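Local coordinates for phospholipase C beta (Meleagris gallopavo, PDB 1JAD), which is represented here by its C-terminal region, an elongated bundle of long helices that packs against a second copy of itself, at residues E9-P14 with T187-R192; Q104-Q109 with E210-L215. One frame throughout, in Å; residues are numbered along the deposited sequence.

Contact 1 of 2, residues E9-P14 with T187-R192; sequences EVTQLP and TEKTAR. With SO4 (sulfate ion), chain C.
Beside the contact of Lys189 with Thr11, the flat guanidinium of Arg192 meets a sulfate ion at its edge, not over a face. Two N-H groups grip one oxygen there, in the plane of the group: Arg192 NH1 lies 2.8 Å from sulfate O3 and Arg192 NH2 3.0 Å from the same atom. Their N-H...O angles are 149° and 140°. The sulfate, probably from the crystallisation liquor, is also held by Tyr193 OH and, through a weak bond from Lys189 NZ to O4, joined to the ammonium group that carries the contact. With CG anti to the backbone N (chi1 -177°) and the rest of the chain extended, Lys189 reaches to the loop and crosses the Thr11 side chain at about a right angle. Its NZ is modelled 2.5 Å from Thr11 O, a length too short to be taken literally, and 3.2 Å from Thr11 OG1. That hydroxyl is bound to Met7 O as well. A water accepts from Lys189 NZ at 2.8 Å and from Leu13 N at 3.0 Å, bridging the lysine to the next part of the loop. Next to this polar cluster Leu13 packs on the helix: its CD1 lies 3.4 Å from Thr190 OG1. Leu13 CD1 also lies 4.0 Å from Lys189 CG. The Thr190 hydroxyl is hydrogen-bonded to Ser132 OG and Leu186 O. Leu13 also touches Asn135 and Tyr193. The irregular N-terminal segment is thus laid against two long helices of the bundle, 75-155 and 161-245.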
loop_
_atom_site.group_PDB
_atom_site.type_symbol
_atom_site.label_atom_id
_atom_site.label_comp_id
_atom_site.label_asym_id
_atom_site.label_seq_id
_atom_site.Cartn_x
_atom_site.Cartn_y
_atom_site.Cartn_z
ATOM N N GLU A 9 29.217 15.976 -1.734
ATOM C CA GLU A 9 28.937 16.932 -0.674
ATOM C C GLU A 9 27.612 17.635 -0.977
ATOM O O GLU A 9 26.802 17.889 -0.084
ATOM C CB GLU A 9 30.058 17.978 -0.591
ATOM C CG GLU A 9 31.465 17.405 -0.455
ATOM C CD GLU A 9 32.530 18.490 -0.334
ATOM O OE1 GLU A 9 32.575 19.380 -1.215
ATOM O OE2 GLU A 9 33.325 18.450 0.636
ATOM N N VAL A 10 27.397 17.928 -2.253
ATOM C CA VAL A 10 26.200 18.635 -2.685
ATOM C C VAL A 10 25.077 17.772 -3.273
ATOM O O VAL A 10 24.035 18.302 -3.656
ATOM C CB VAL A 10 26.580 19.741 -3.701
ATOM C CG1 VAL A 10 27.539 20.735 -3.054
ATOM C CG2 VAL A 10 27.212 19.125 -4.938
ATOM N N THR A 11 25.284 16.459 -3.347
ATOM C CA THR A 11 24.257 15.552 -3.871
ATOM C C THR A 11 23.930 14.471 -2.846
ATOM O O THR A 11 23.543 13.362 -3.213
ATOM C CB THR A 11 24.713 14.820 -5.155
ATOM O OG1 THR A 11 25.747 13.878 -4.837
ATOM C CG2 THR A 11 25.231 15.812 -6.174
ATOM N N GLN A 12 24.086 14.784 -1.564
ATOM C CA GLN A 12 23.823 13.788 -0.531
ATOM C C GLN A 12 22.342 13.635 -0.183
ATOM O O GLN A 12 21.643 14.613 0.107
ATOM C CB GLN A 12 24.647 14.100 0.721
ATOM C CG GLN A 12 24.442 13.104 1.854
ATOM C CD GLN A 12 25.571 13.138 2.868
ATOM O OE1 GLN A 12 25.945 14.203 3.361
ATOM N NE2 GLN A 12 26.119 11.967 3.187
ATOM N N LEU A 13 21.880 12.389 -0.218
ATOM C CA LEU A 13 20.491 12.067 0.067
ATOM C C LEU A 13 20.366 11.013 1.168
ATOM O O LEU A 13 21.295 10.247 1.408
ATOM C CB LEU A 13 19.819 11.566 -1.215
ATOM C CG LEU A 13 19.826 12.533 -2.407
ATOM C CD1 LEU A 13 19.245 11.842 -3.637
ATOM C CD2 LEU A 13 19.037 13.795 -2.061
ATOM N N PRO A 14 19.214 10.974 1.862
ATOM C CA PRO A 14 18.954 10.016 2.942
ATOM C C PRO A 14 18.895 8.593 2.404
ATOM O O PRO A 14 17.992 8.245 1.638
ATOM C CB PRO A 14 17.596 10.473 3.482
ATOM C CG PRO A 14 17.584 11.952 3.142
ATOM C CD PRO A 14 18.050 11.856 1.709
ATOM N N THR A 187 18.574 14.970 -9.651
ATOM C CA THR A 187 17.320 14.385 -10.077
ATOM C C THR A 187 17.513 12.921 -10.433
ATOM O O THR A 187 16.688 12.079 -10.079
ATOM C CB THR A 187 16.734 15.181 -11.259
ATOM O OG1 THR A 187 16.284 16.456 -10.778
ATOM C CG2 THR A 187 15.578 14.447 -11.880
ATOM N N GLU A 188 18.605 12.604 -11.119
ATOM C CA GLU A 188 18.869 11.214 -11.478
ATOM C C GLU A 188 19.209 10.405 -10.221
ATOM O O GLU A 188 18.725 9.289 -10.039
ATOM C CB GLU A 188 19.999 11.139 -12.513
ATOM C CG GLU A 188 19.573 11.641 -13.904
ATOM C CD GLU A 188 20.706 11.702 -14.948
ATOM O OE1 GLU A 188 20.408 12.072 -16.103
ATOM O OE2 GLU A 188 21.881 11.399 -14.631
ATOM N N LYS A 189 20.029 10.961 -9.341
ATOM C CA LYS A 189 20.372 10.244 -8.118
ATOM C C LYS A 189 19.108 10.108 -7.245
ATOM O O LYS A 189 18.819 9.028 -6.723
ATOM C CB LYS A 189 21.475 10.995 -7.370
ATOM C CG LYS A 189 21.973 10.308 -6.104
ATOM C CD LYS A 189 23.095 11.127 -5.458
ATOM C CE LYS A 189 23.641 10.422 -4.225
ATOM N NZ LYS A 189 24.689 11.212 -3.519
ATOM N N THR A 190 18.344 11.190 -7.086
ATOM C CA THR A 190 17.110 11.105 -6.290
ATOM C C THR A 190 16.223 9.998 -6.868
ATOM O O THR A 190 15.581 9.252 -6.135
ATOM C CB THR A 190 16.345 12.441 -6.286
ATOM O OG1 THR A 190 17.186 13.471 -5.744
ATOM C CG2 THR A 190 15.086 12.330 -5.440
ATOM N N ALA A 191 16.198 9.864 -8.187
ATOM C CA ALA A 191 15.402 8.805 -8.785
ATOM C C ALA A 191 15.933 7.428 -8.354
ATOM O O ALA A 191 15.149 6.497 -8.093
ATOM C CB ALA A 191 15.429 8.922 -10.282
ATOM N N ARG A 192 17.255 7.282 -8.276
ATOM C CA ARG A 192 17.812 5.995 -7.860
ATOM C C ARG A 192 17.473 5.727 -6.398
ATOM O O ARG A 192 17.073 4.624 -6.048
ATOM C CB ARG A 192 19.341 5.948 -8.082
ATOM C CG ARG A 192 20.043 4.728 -7.461
ATOM C CD ARG A 192 21.432 4.469 -8.066
ATOM N NE ARG A 192 22.288 5.654 -8.018
ATOM C CZ ARG A 192 22.990 6.010 -6.952
ATOM N NH1 ARG A 192 22.932 5.257 -5.864
ATOM N NH2 ARG A 192 23.707 7.133 -6.963
HETATM S S SO4 C . 26.093 7.231 -3.941
HETATM O O1 SO4 C . 26.972 7.006 -5.111
HETATM O O2 SO4 C . 26.643 6.550 -2.749
HETATM O O3 SO4 C . 24.756 6.676 -4.223
HETATM O O4 SO4 C . 25.992 8.683 -3.673
HETATM O O HOH W 1 23.947 10.302 -0.931
#

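Contact 2 of 2, residues Q104-Q109 with E210-L215; sequences QHATEQ and EKEGQL
Ala106 and Glu212 bring the two helical segments to their shortest backbone spacing, 5.3 Å between the CA atoms, where the local axes approach to 9.1 Å and run antiparallel at 168°. The small methyl of Ala106 points at the partner helix: its CB lies 3.8 Å from Glu212 CG and 4.0 Å from Leu215 CB, so it packs against side chains from successive turns. Glu212 places CG anti to its backbone nitrogen (chi1 175°) and then runs extended, which carries the carboxylate alongside the other helix. Glu212 OE1 is 3.7 Å from Ala106 O, with no hydrogen bond between them; instead OE1 pairs with Thr110 OG1, and OE2 with Gln194 of the second subunit. Such close antiparallel packing of two very long helices, 75-155 and 161-245, is consistent with the long coiled-coil-like helical bundle of the phospholipase C beta C-terminal region. On the flank, the side chains of Gln109 and Leu215 cross at about a right angle, Leu215 CD1 lying 3.7 Å from Gln109 CD. The His105 side chain leads away from helix 161-245 and touches Glu40 and Leu41 of helix 28-64. Its ND1 donates to Glu108 OE1 over 2.8 Å, nearly straight at 162°; the oxygen lies close to the imidazole plane, and Gln37 NE2 grips the same oxygen.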
loop_
_atom_site.group_PDB
_atom_site.type_symbol
_atom_site.label_atom_id
_atom_site.label_comp_id
_atom_site.label_asym_id
_atom_site.label_seq_id
_atom_site.Cartn_x
_atom_site.Cartn_y
_atom_site.Cartn_z
ATOM N N GLN A 104 -9.475 -14.236 10.982
ATOM C CA GLN A 104 -10.018 -12.883 11.024
ATOM C C GLN A 104 -8.971 -12.014 11.717
ATOM O O GLN A 104 -8.763 -10.861 11.340
ATOM C CB GLN A 104 -11.325 -12.863 11.827
ATOM C CG GLN A 104 -12.330 -11.788 11.428
ATOM C CD GLN A 104 -11.683 -10.466 11.073
ATOM O OE1 GLN A 104 -11.070 -10.329 10.006
ATOM N NE2 GLN A 104 -11.800 -9.484 11.969
ATOM N N HIS A 105 -8.311 -12.565 12.739
ATOM C CA HIS A 105 -7.271 -11.824 13.451
ATOM C C HIS A 105 -6.093 -11.585 12.497
ATOM O O HIS A 105 -5.434 -10.539 12.543
ATOM C CB HIS A 105 -6.760 -12.590 14.681
ATOM C CG HIS A 105 -7.755 -12.714 15.794
ATOM N ND1 HIS A 105 -8.554 -11.668 16.205
ATOM C CD2 HIS A 105 -8.011 -13.736 16.645
ATOM C CE1 HIS A 105 -9.262 -12.042 17.258
ATOM N NE2 HIS A 105 -8.950 -13.293 17.545
ATOM N N ALA A 106 -5.831 -12.563 11.636
ATOM C CA ALA A 106 -4.751 -12.438 10.669
ATOM C C ALA A 106 -5.036 -11.244 9.735
ATOM O O ALA A 106 -4.153 -10.430 9.452
ATOM C CB ALA A 106 -4.611 -13.738 9.865
ATOM N N THR A 107 -6.272 -11.132 9.269
ATOM C CA THR A 107 -6.627 -10.019 8.399
ATOM C C THR A 107 -6.599 -8.680 9.160
ATOM O O THR A 107 -6.438 -7.614 8.562
ATOM C CB THR A 107 -8.031 -10.241 7.763
ATOM O OG1 THR A 107 -7.975 -11.357 6.865
ATOM C CG2 THR A 107 -8.492 -9.012 7.000
ATOM N N GLU A 108 -6.738 -8.733 10.480
ATOM C CA GLU A 108 -6.734 -7.512 11.281
ATOM C C GLU A 108 -5.329 -6.996 11.518
ATOM O O GLU A 108 -5.107 -5.791 11.547
ATOM C CB GLU A 108 -7.413 -7.753 12.638
ATOM C CG GLU A 108 -8.882 -8.182 12.555
ATOM C CD GLU A 108 -9.480 -8.511 13.920
ATOM O OE1 GLU A 108 -8.945 -9.409 14.608
ATOM O OE2 GLU A 108 -10.484 -7.874 14.300
ATOM N N GLN A 109 -4.378 -7.906 11.700
ATOM C CA GLN A 109 -2.997 -7.510 11.939
ATOM C C GLN A 109 -2.436 -6.881 10.665
ATOM O O GLN A 109 -1.798 -5.826 10.710
ATOM C CB GLN A 109 -2.166 -8.726 12.363
ATOM C CG GLN A 109 -2.745 -9.445 13.576
ATOM C CD GLN A 109 -1.883 -10.595 14.076
ATOM O OE1 GLN A 109 -2.305 -11.369 14.942
ATOM N NE2 GLN A 109 -0.669 -10.708 13.544
ATOM N N GLU A 210 3.211 -12.447 4.022
ATOM C CA GLU A 210 3.808 -13.750 4.247
ATOM C C GLU A 210 3.469 -14.160 5.683
ATOM O O GLU A 210 3.140 -15.310 5.952
ATOM C CB GLU A 210 5.314 -13.618 4.043
ATOM C CG GLU A 210 6.090 -14.898 3.979
ATOM C CD GLU A 210 7.547 -14.627 3.666
ATOM O OE1 GLU A 210 7.819 -14.032 2.591
ATOM O OE2 GLU A 210 8.410 -14.999 4.495
ATOM N N LYS A 211 3.544 -13.203 6.601
ATOM C CA LYS A 211 3.216 -13.453 8.001
ATOM C C LYS A 211 1.740 -13.875 8.084
ATOM O O LYS A 211 1.411 -14.932 8.640
ATOM C CB LYS A 211 3.457 -12.182 8.822
ATOM C CG LYS A 211 2.936 -12.202 10.254
ATOM C CD LYS A 211 3.592 -13.278 11.099
ATOM C CE LYS A 211 3.094 -13.214 12.544
ATOM N NZ LYS A 211 3.595 -14.331 13.404
ATOM N N GLU A 212 0.852 -13.063 7.515
ATOM C CA GLU A 212 -0.561 -13.395 7.545
ATOM C C GLU A 212 -0.767 -14.787 6.974
ATOM O O GLU A 212 -1.534 -15.587 7.519
ATOM C CB GLU A 212 -1.366 -12.395 6.728
ATOM C CG GLU A 212 -2.839 -12.742 6.623
ATOM C CD GLU A 212 -3.564 -11.843 5.643
ATOM O OE1 GLU A 212 -3.558 -10.614 5.838
ATOM O OE2 GLU A 212 -4.137 -12.361 4.666
ATOM N N GLY A 213 -0.074 -15.075 5.877
ATOM C CA GLY A 213 -0.186 -16.380 5.251
ATOM C C GLY A 213 0.110 -17.499 6.230
ATOM O O GLY A 213 -0.580 -18.525 6.263
ATOM N N GLN A 214 1.134 -17.307 7.050
ATOM C CA GLN A 214 1.499 -18.333 8.004
ATOM C C GLN A 214 0.495 -18.436 9.147
ATOM O O GLN A 214 0.179 -19.541 9.602
ATOM C CB GLN A 214 2.923 -18.082 8.496
ATOM C CG GLN A 214 3.949 -18.302 7.379
ATOM C CD GLN A 214 5.341 -17.799 7.724
ATOM O OE1 GLN A 214 6.281 -17.936 6.931
ATOM N NE2 GLN A 214 5.480 -17.201 8.906
ATOM N N LEU A 215 -0.023 -17.299 9.601
ATOM C CA LEU A 215 -1.017 -17.324 10.667
ATOM C C LEU A 215 -2.215 -18.127 10.181
ATOM O O LEU A 215 -2.590 -19.131 10.795
ATOM C CB LEU A 215 -1.461 -15.909 11.039
ATOM C CG LEU A 215 -0.549 -15.116 11.981
ATOM C CD1 LEU A 215 -1.088 -13.699 12.162
ATOM C CD2 LEU A 215 -0.475 -15.826 13.330
#

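Contacts 1 and 2 lie at different points along one elongated chain, their centres 37 Å apart and their nearest atoms about 23 Å apart, so they do not touch. Both draw their second segment from helix 161-245. In sequence the segments alternate, 9-14, 104-109, 187-192 and 210-215. Helices 75-155 and 161-245 run antiparallel where contact 2 joins them directly; contact 1 lays the N-terminal loop on the same pair. The centre of contact 2 is about 8 Å from the centre of the chain, that of contact 1 about 30 Å. One helix pair therefore carries both helix-helix and loop-helix packing, and near both contacts it also meets the second subunit.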